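Local coordinates for suppressor protein MPT5 (Saccharomyces cerevisiae, PDB 5BZ1) that binds defined sequences in the 3'-untranslated regions of target mRNAs through its Pumilio RNA-binding domain, regulating their expression after transcription, at residues E130-V133 / T134-D138; C181-Q184 / K185-S188; Y320-Q323 / T324-V328. One frame throughout, in Å; residues are numbered along the deposited sequence.

From the N terminus, the three contacts follow one another in series, and none nests in or crosses another. Each joins neighbouring turns of a single helix, so none closes a loop of any length: contact 1 in helix 129-137 of Pumilio repeat 4, contact 2 in helix 179-189 of repeat 5, contact 3 in helix 318-326 of repeat 8. Contacts 1 and 2 adjoin, their centres 14 Å apart and Ile-136 O 3.6 Å from Val-182 CG2, which ties repeat 4 to repeat 5. Contact 3 lies about 20 Å from contact 2 between nearest atoms. Contacts 2 and 3 present glutamines to the RNA, whereas contact 1 belongs to the helical packing.

Contact 1: residues E130-V133 / T134-D138; sequences EQVV and TLIND
Ile-136 lies one helical turn beyond Val-132, and its side chain runs back over the carbonyls of the preceding turn. Its CB sits 3.4 Å from Val-133 O. With CG1 anti to the carbonyl carbon (chi1 -69°), the longer branch starts out beside the backbone N, and CG1 comes to 3.3 Å from Val-132 O. The next torsion is extended (chi2 172°), which carries CD1 on past that oxygen, at 3.8 Å, to the side chain of the valine, where it lies 4.3 Å from Val-132 CG1. The same carbonyl accepts the main-chain proton of the isoleucine: Ile-136 N to Val-132 O is 2.9 Å, with an N-H...O angle of 156°. The carbonyl oxygen of the buried Val-132 thus has its polar partner and an apolar cover from one residue.

The solvent side is built differently. Glu-130 O takes the N-H of Thr-134 at 3.1 Å and also a water, whose oxygen lies 2.7 Å away and donates to it. This water is hydrogen-bonded to Thr-134 OG1 as well, so it bridges the exposed turn.

Outside the segments, Ile-136 and Val-133 pack on helix 169-174 of the next repeat, where Asn-137 ND2 donates to Thr-172 O, while Leu-135 meets Phe-90 and Ser-93 of helix 89-93. The chemistry is that of an amphipathic helix: four i to i+4 backbone bonds engage the carbonyls of residues 130 to 133, a water serves the outer face, and the aliphatic branches help join successive Pumilio repeats.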
# COMPACT_ATOMS: atom_id res chain seq x y z
N GLU A 130 -7.11 -12.34 -13.62
CA GLU A 130 -7.27 -11.11 -14.38
C GLU A 130 -8.37 -10.24 -13.77
O GLU A 130 -8.23 -9.02 -13.67
CB GLU A 130 -7.62 -11.46 -15.83
CG GLU A 130 -7.66 -10.27 -16.78
CD GLU A 130 -8.04 -10.67 -18.20
OE1 GLU A 130 -8.00 -11.88 -18.51
OE2 GLU A 130 -8.39 -9.78 -19.00
N GLN A 131 -9.46 -10.88 -13.34
CA GLN A 131 -10.56 -10.16 -12.70
C GLN A 131 -10.16 -9.60 -11.34
O GLN A 131 -10.59 -8.50 -10.97
CB GLN A 131 -11.80 -11.05 -12.61
CG GLN A 131 -12.59 -11.14 -13.92
CD GLN A 131 -13.71 -12.16 -13.86
OE1 GLN A 131 -13.63 -13.14 -13.12
NE2 GLN A 131 -14.77 -11.92 -14.63
N VAL A 132 -9.33 -10.33 -10.60
CA VAL A 132 -8.84 -9.85 -9.30
C VAL A 132 -7.96 -8.60 -9.47
O VAL A 132 -8.09 -7.64 -8.70
CB VAL A 132 -8.06 -10.93 -8.52
CG1 VAL A 132 -7.49 -10.36 -7.24
CG2 VAL A 132 -8.96 -12.12 -8.21
N VAL A 133 -7.08 -8.62 -10.46
CA VAL A 133 -6.26 -7.45 -10.77
C VAL A 133 -7.16 -6.26 -11.08
O VAL A 133 -6.95 -5.16 -10.58
CB VAL A 133 -5.31 -7.73 -11.96
CG1 VAL A 133 -4.66 -6.44 -12.43
CG2 VAL A 133 -4.25 -8.75 -11.57
N THR A 134 -8.18 -6.51 -11.90
CA THR A 134 -9.18 -5.49 -12.22
C THR A 134 -9.83 -4.92 -10.96
O THR A 134 -9.98 -3.70 -10.84
CB THR A 134 -10.25 -6.06 -13.17
OG1 THR A 134 -9.66 -6.27 -14.47
CG2 THR A 134 -11.42 -5.09 -13.31
N LEU A 135 -10.20 -5.79 -10.03
CA LEU A 135 -10.78 -5.35 -8.76
C LEU A 135 -9.83 -4.45 -7.97
O LEU A 135 -10.24 -3.43 -7.41
CB LEU A 135 -11.18 -6.56 -7.91
CG LEU A 135 -12.41 -7.33 -8.39
CD1 LEU A 135 -12.80 -8.40 -7.39
CD2 LEU A 135 -13.56 -6.38 -8.63
N ILE A 136 -8.55 -4.84 -7.92
CA ILE A 136 -7.53 -4.09 -7.19
C ILE A 136 -7.43 -2.65 -7.72
O ILE A 136 -7.26 -1.71 -6.94
CB ILE A 136 -6.16 -4.80 -7.27
CG1 ILE A 136 -6.19 -6.11 -6.48
CG2 ILE A 136 -5.05 -3.91 -6.74
CD1 ILE A 136 -4.96 -6.97 -6.66
N ASN A 137 -7.54 -2.49 -9.03
CA ASN A 137 -7.42 -1.19 -9.66
C ASN A 137 -8.74 -0.46 -9.90
O ASN A 137 -8.75 0.72 -10.25
CB ASN A 137 -6.66 -1.31 -10.99
CG ASN A 137 -5.18 -1.56 -10.79
OD1 ASN A 137 -4.65 -1.36 -9.70
ND2 ASN A 137 -4.50 -2.01 -11.85
N ASP A 138 -9.85 -1.16 -9.71
CA ASP A 138 -11.16 -0.59 -10.02
C ASP A 138 -11.61 0.47 -9.01
O ASP A 138 -11.43 0.31 -7.80
CB ASP A 138 -12.23 -1.68 -10.14
CG ASP A 138 -13.58 -1.13 -10.57
OD1 ASP A 138 -13.77 -0.89 -11.78
OD2 ASP A 138 -14.44 -0.94 -9.69
O HOH W 1 -6.82 -7.40 -15.33

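Contact 2: residues C181-Q184 / K185-S188; sequences CVLQ and KLLS. With nucleotides of chain B.
Lys-185 folds back on the preceding turn at Cys-181, with its CG 3.2 Å from Cys-181 O, the same oxygen that accepts Lys-185 N at 3.1 Å. Bends at the second and fourth torsions (chi2 -60°) lead the rest of the chain outward, away from its own helix, and NZ is hydrogen-bonded to Gln-146 OE1 of helix 141-151.

The amide of Gln-184 reaches the RNA. CG lies anti to the carbonyl carbon (chi1 -69°) and the chain is extended beyond it, which puts NE2 2.9 Å from N1 of A4 of chain B. At 174° this N-H...N bond is almost straight. NE2 also bonds to Cys-180 O, so its two partners, one base and one main-chain oxygen, help fix the turn of the amide. Shortened to an alanine here, the side chain would probably leave N1 of the adenine without this donor and Cys-180 O without this bond. One turn earlier, Cys-181 SG packs on the uracil of U5 of chain B, 3.6 Å from N3. Adenine reading by a glutamine, from a helix lining the RNA, is characteristic of PUF repeats.

Leu-183 carries the apolar side. Its CG is 4.3 Å from Leu-187 CD1, and Leu-183 CD1 is equally far from Leu-186 CD2, so one leucine joins two of the next turn.

In this all-helical fold, Leu-183 and Leu-186 pack on helix 158-165, Leu-183 also on helix 169-174, and Val-182 on helix 141-151 of repeat 4; on the side of the following repeat, Leu-187 and Gln-184 meet Phe-221 of helix 215-223.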
# COMPACT_ATOMS: atom_id res chain seq x y z
N CYS A 181 -2.04 2.06 -3.72
CA CYS A 181 -2.55 2.25 -2.36
C CYS A 181 -3.00 0.93 -1.74
O CYS A 181 -2.71 0.65 -0.57
CB CYS A 181 -3.71 3.25 -2.37
SG CYS A 181 -3.22 4.93 -2.84
N VAL A 182 -3.69 0.11 -2.52
CA VAL A 182 -4.14 -1.21 -2.07
C VAL A 182 -2.94 -2.07 -1.66
O VAL A 182 -2.96 -2.71 -0.60
CB VAL A 182 -4.93 -1.94 -3.17
CG1 VAL A 182 -5.32 -3.33 -2.72
CG2 VAL A 182 -6.17 -1.13 -3.56
N LEU A 183 -1.91 -2.07 -2.50
CA LEU A 183 -0.71 -2.88 -2.26
C LEU A 183 -0.02 -2.49 -0.96
O LEU A 183 0.48 -3.36 -0.23
CB LEU A 183 0.26 -2.75 -3.44
CG LEU A 183 1.50 -3.65 -3.41
CD1 LEU A 183 1.10 -5.11 -3.25
CD2 LEU A 183 2.33 -3.46 -4.66
N GLN A 184 0.02 -1.19 -0.66
CA GLN A 184 0.61 -0.71 0.59
C GLN A 184 -0.20 -1.16 1.80
O GLN A 184 0.37 -1.51 2.84
CB GLN A 184 0.73 0.82 0.57
CG GLN A 184 1.77 1.35 -0.42
CD GLN A 184 1.81 2.86 -0.48
OE1 GLN A 184 2.08 3.52 0.53
NE2 GLN A 184 1.55 3.42 -1.65
N LYS A 185 -1.53 -1.14 1.68
CA LYS A 185 -2.40 -1.62 2.75
C LYS A 185 -2.12 -3.10 3.01
O LYS A 185 -1.95 -3.51 4.16
CB LYS A 185 -3.88 -1.46 2.36
CG LYS A 185 -4.30 -0.02 2.07
CD LYS A 185 -4.08 0.89 3.25
CE LYS A 185 -4.42 2.34 2.91
NZ LYS A 185 -5.85 2.54 2.53
N LEU A 186 -2.06 -3.88 1.94
CA LEU A 186 -1.77 -5.30 2.03
C LEU A 186 -0.44 -5.57 2.72
O LEU A 186 -0.36 -6.40 3.63
CB LEU A 186 -1.76 -5.91 0.62
CG LEU A 186 -1.44 -7.41 0.55
CD1 LEU A 186 -2.59 -8.23 1.13
CD2 LEU A 186 -1.15 -7.82 -0.87
N LEU A 187 0.61 -4.87 2.28
CA LEU A 187 1.95 -5.07 2.80
C LEU A 187 2.06 -4.72 4.28
O LEU A 187 2.92 -5.24 5.00
CB LEU A 187 2.98 -4.27 1.99
CG LEU A 187 3.29 -4.75 0.57
CD1 LEU A 187 4.22 -3.77 -0.13
CD2 LEU A 187 3.92 -6.13 0.60
N SER A 188 1.18 -3.84 4.75
CA SER A 188 1.22 -3.37 6.13
C SER A 188 0.64 -4.38 7.12
O SER A 188 0.86 -4.27 8.32
CB SER A 188 0.51 -2.03 6.27
OG SER A 188 -0.88 -2.17 6.06
P A B 4 1.72 14.81 -5.22
OP1 A B 4 0.71 15.83 -5.57
OP2 A B 4 2.31 14.79 -3.85
O5' A B 4 1.11 13.37 -5.48
C5' A B 4 0.64 12.99 -6.77
C4' A B 4 -0.15 11.71 -6.70
O4' A B 4 0.73 10.63 -6.30
C3' A B 4 -1.27 11.68 -5.67
O3' A B 4 -2.44 12.32 -6.13
C2' A B 4 -1.44 10.19 -5.41
O2' A B 4 -2.23 9.58 -6.42
C1' A B 4 0.00 9.68 -5.54
N9 A B 4 0.67 9.52 -4.23
C8 A B 4 1.25 10.48 -3.44
N7 A B 4 1.76 10.01 -2.33
C5 A B 4 1.51 8.64 -2.38
C6 A B 4 1.80 7.58 -1.50
N6 A B 4 2.44 7.73 -0.33
N1 A B 4 1.41 6.34 -1.86
C2 A B 4 0.76 6.18 -3.03
N3 A B 4 0.43 7.10 -3.94
C4 A B 4 0.84 8.33 -3.55
P U B 5 -3.46 13.01 -5.09
OP1 U B 5 -4.49 13.72 -5.89
OP2 U B 5 -2.69 13.75 -4.06
O5' U B 5 -4.16 11.78 -4.37
C5' U B 5 -5.18 11.02 -5.03
C4' U B 5 -6.08 10.32 -4.05
O4' U B 5 -5.35 9.24 -3.40
C3' U B 5 -6.63 11.20 -2.92
O3' U B 5 -7.93 10.72 -2.56
C2' U B 5 -5.67 10.89 -1.78
O2' U B 5 -6.16 11.17 -0.48
C1' U B 5 -5.42 9.40 -2.00
N1 U B 5 -4.19 8.89 -1.37
C2 U B 5 -4.30 7.70 -0.67
O2 U B 5 -5.35 7.08 -0.57
N3 U B 5 -3.13 7.25 -0.09
C4 U B 5 -1.90 7.87 -0.15
O4 U B 5 -0.93 7.35 0.42
C5 U B 5 -1.88 9.10 -0.89
C6 U B 5 -3.00 9.56 -1.46

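Contact 3: residues Y320-Q323 / T324-V328; sequences YALQ and TLLDV. With nucleotides of chain B.
Tyr-320, whose main-chain oxygen receives the N-H of Thr-324 with Tyr-320 O 3.0 Å from Thr-324 N, slots its ring between two consecutive RNA bases. Over one face lies the guanine of G2 of chain B, with its C5 3.4 Å above the ring plane and over the centre; over the opposite face is the uracil of U1 of chain B, met chiefly by the phenol end, where Tyr-320 CZ is 3.2 Å from N3 of U1. The amide of Gln-323, one turn along, reaches the exocyclic O4 of that same uracil. The side chain, extended beyond CG, brings NE2 to 2.9 Å from O4 of U1, with an N-H...O angle of 154°.

The hydroxyl of Thr-324 also lies near the carbonyl of Tyr-320, but its firmer partner is Glu-258 OE2 of helix 253-273. Facing helix 354-375, Leu-326 crosses Leu-322 obliquely, Leu-322 CG lying 3.8 Å from Leu-326 CD1. CG of Leu-322 is anti to the backbone N (chi1 175°), a setting that swings its branches toward the later turn; Leu-326 in turn packs on Leu-368 and Ile-369 of that helix.

Gln-323 is held at both ends of its amide: Lys-391 NZ of helix 385-398 donates to OE1, and NE2 has a weak second bond to Asn-319 OD1. The lysine at OE1 is consistent with NE2 being the end turned to the base, and probably polarises the amide, sharpening NE2 as a donor. Tyrosine insertion and glutamine reading of a uracil combine as in other PUF repeats, here at the first two nucleotides of the bound RNA.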
# COMPACT_ATOMS: atom_id res chain seq x y z
N TYR A 320 19.23 17.14 -4.85
CA TYR A 320 18.57 16.71 -3.62
C TYR A 320 19.24 15.46 -3.04
O TYR A 320 19.50 15.38 -1.83
CB TYR A 320 17.09 16.42 -3.87
CG TYR A 320 16.24 17.66 -4.10
CD1 TYR A 320 15.87 18.48 -3.04
CD2 TYR A 320 15.81 18.00 -5.37
CE1 TYR A 320 15.09 19.61 -3.25
CE2 TYR A 320 15.04 19.13 -5.59
CZ TYR A 320 14.68 19.93 -4.53
OH TYR A 320 13.91 21.05 -4.74
N ALA A 321 19.51 14.48 -3.89
CA ALA A 321 20.20 13.27 -3.47
C ALA A 321 21.61 13.60 -2.97
O ALA A 321 22.08 13.03 -1.98
CB ALA A 321 20.27 12.27 -4.61
N LEU A 322 22.27 14.54 -3.64
CA LEU A 322 23.60 14.98 -3.23
C LEU A 322 23.56 15.64 -1.85
O LEU A 322 24.36 15.31 -0.98
CB LEU A 322 24.19 15.95 -4.25
CG LEU A 322 25.54 16.58 -3.87
CD1 LEU A 322 26.63 15.53 -3.78
CD2 LEU A 322 25.94 17.66 -4.87
N GLN A 323 22.62 16.56 -1.67
CA GLN A 323 22.44 17.25 -0.40
C GLN A 323 22.14 16.30 0.76
O GLN A 323 22.60 16.50 1.88
CB GLN A 323 21.34 18.31 -0.50
CG GLN A 323 21.75 19.58 -1.26
CD GLN A 323 20.67 20.63 -1.26
OE1 GLN A 323 20.31 21.17 -0.21
NE2 GLN A 323 20.12 20.92 -2.43
N THR A 324 21.36 15.26 0.47
CA THR A 324 21.04 14.26 1.48
C THR A 324 22.30 13.51 1.93
O THR A 324 22.49 13.26 3.12
CB THR A 324 19.98 13.27 0.97
OG1 THR A 324 18.72 13.93 0.87
CG2 THR A 324 19.85 12.07 1.90
N LEU A 325 23.16 13.18 0.97
CA LEU A 325 24.40 12.48 1.27
C LEU A 325 25.39 13.38 2.02
O LEU A 325 26.20 12.89 2.82
CB LEU A 325 25.05 11.94 -0.01
CG LEU A 325 26.27 11.04 0.15
CD1 LEU A 325 25.88 9.72 0.78
CD2 LEU A 325 26.98 10.81 -1.17
N LEU A 326 25.31 14.68 1.77
CA LEU A 326 26.26 15.65 2.34
C LEU A 326 25.86 16.16 3.72
O LEU A 326 26.68 16.73 4.44
CB LEU A 326 26.44 16.84 1.39
CG LEU A 326 27.18 16.62 0.07
CD1 LEU A 326 27.24 17.90 -0.75
CD2 LEU A 326 28.58 16.13 0.34
N ASP A 327 24.60 15.95 4.10
CA ASP A 327 24.06 16.52 5.33
C ASP A 327 24.61 15.86 6.60
O ASP A 327 24.26 14.72 6.91
CB ASP A 327 22.53 16.43 5.32
CG ASP A 327 21.89 17.34 6.36
OD1 ASP A 327 22.62 17.96 7.16
OD2 ASP A 327 20.64 17.42 6.37
N VAL A 328 25.44 16.59 7.33
CA VAL A 328 26.11 16.08 8.53
C VAL A 328 25.12 15.66 9.63
O VAL A 328 25.48 14.91 10.54
CB VAL A 328 27.14 17.11 9.08
CG1 VAL A 328 26.44 18.23 9.83
CG2 VAL A 328 28.17 16.42 9.96
P G B 2 9.91 23.14 -6.00
OP1 G B 2 8.55 23.47 -6.48
OP2 G B 2 10.25 23.29 -4.56
O5' G B 2 10.22 21.64 -6.41
C5' G B 2 10.28 21.25 -7.77
C4' G B 2 10.29 19.76 -7.91
O4' G B 2 11.50 19.22 -7.33
C3' G B 2 9.17 19.03 -7.18
O3' G B 2 7.95 19.05 -7.89
C2' G B 2 9.76 17.64 -6.98
O2' G B 2 9.62 16.85 -8.15
C1' G B 2 11.24 17.95 -6.76
N9 G B 2 11.60 17.99 -5.33
C8 G B 2 11.29 18.95 -4.39
N7 G B 2 11.77 18.66 -3.21
C5 G B 2 12.43 17.45 -3.37
C6 G B 2 13.14 16.65 -2.44
O6 G B 2 13.35 16.85 -1.24
N1 G B 2 13.65 15.50 -3.05
C2 G B 2 13.49 15.18 -4.37
N2 G B 2 14.06 14.03 -4.77
N3 G B 2 12.83 15.91 -5.25
C4 G B 2 12.33 17.03 -4.68
O5' U B 1 12.57 26.32 -4.46
C5' U B 1 12.44 26.68 -5.83
C4' U B 1 12.86 25.55 -6.74
O4' U B 1 14.29 25.37 -6.68
C3' U B 1 12.30 24.18 -6.39
O3' U B 1 10.97 23.99 -6.85
C2' U B 1 13.31 23.23 -7.03
O2' U B 1 13.07 23.08 -8.42
C1' U B 1 14.62 24.00 -6.84
N1 U B 1 15.38 23.55 -5.65
C2 U B 1 16.29 22.51 -5.84
O2 U B 1 16.46 21.98 -6.92
N3 U B 1 16.97 22.13 -4.71
C4 U B 1 16.84 22.66 -3.44
O4 U B 1 17.54 22.19 -2.54
C5 U B 1 15.89 23.73 -3.33
C6 U B 1 15.21 24.13 -4.41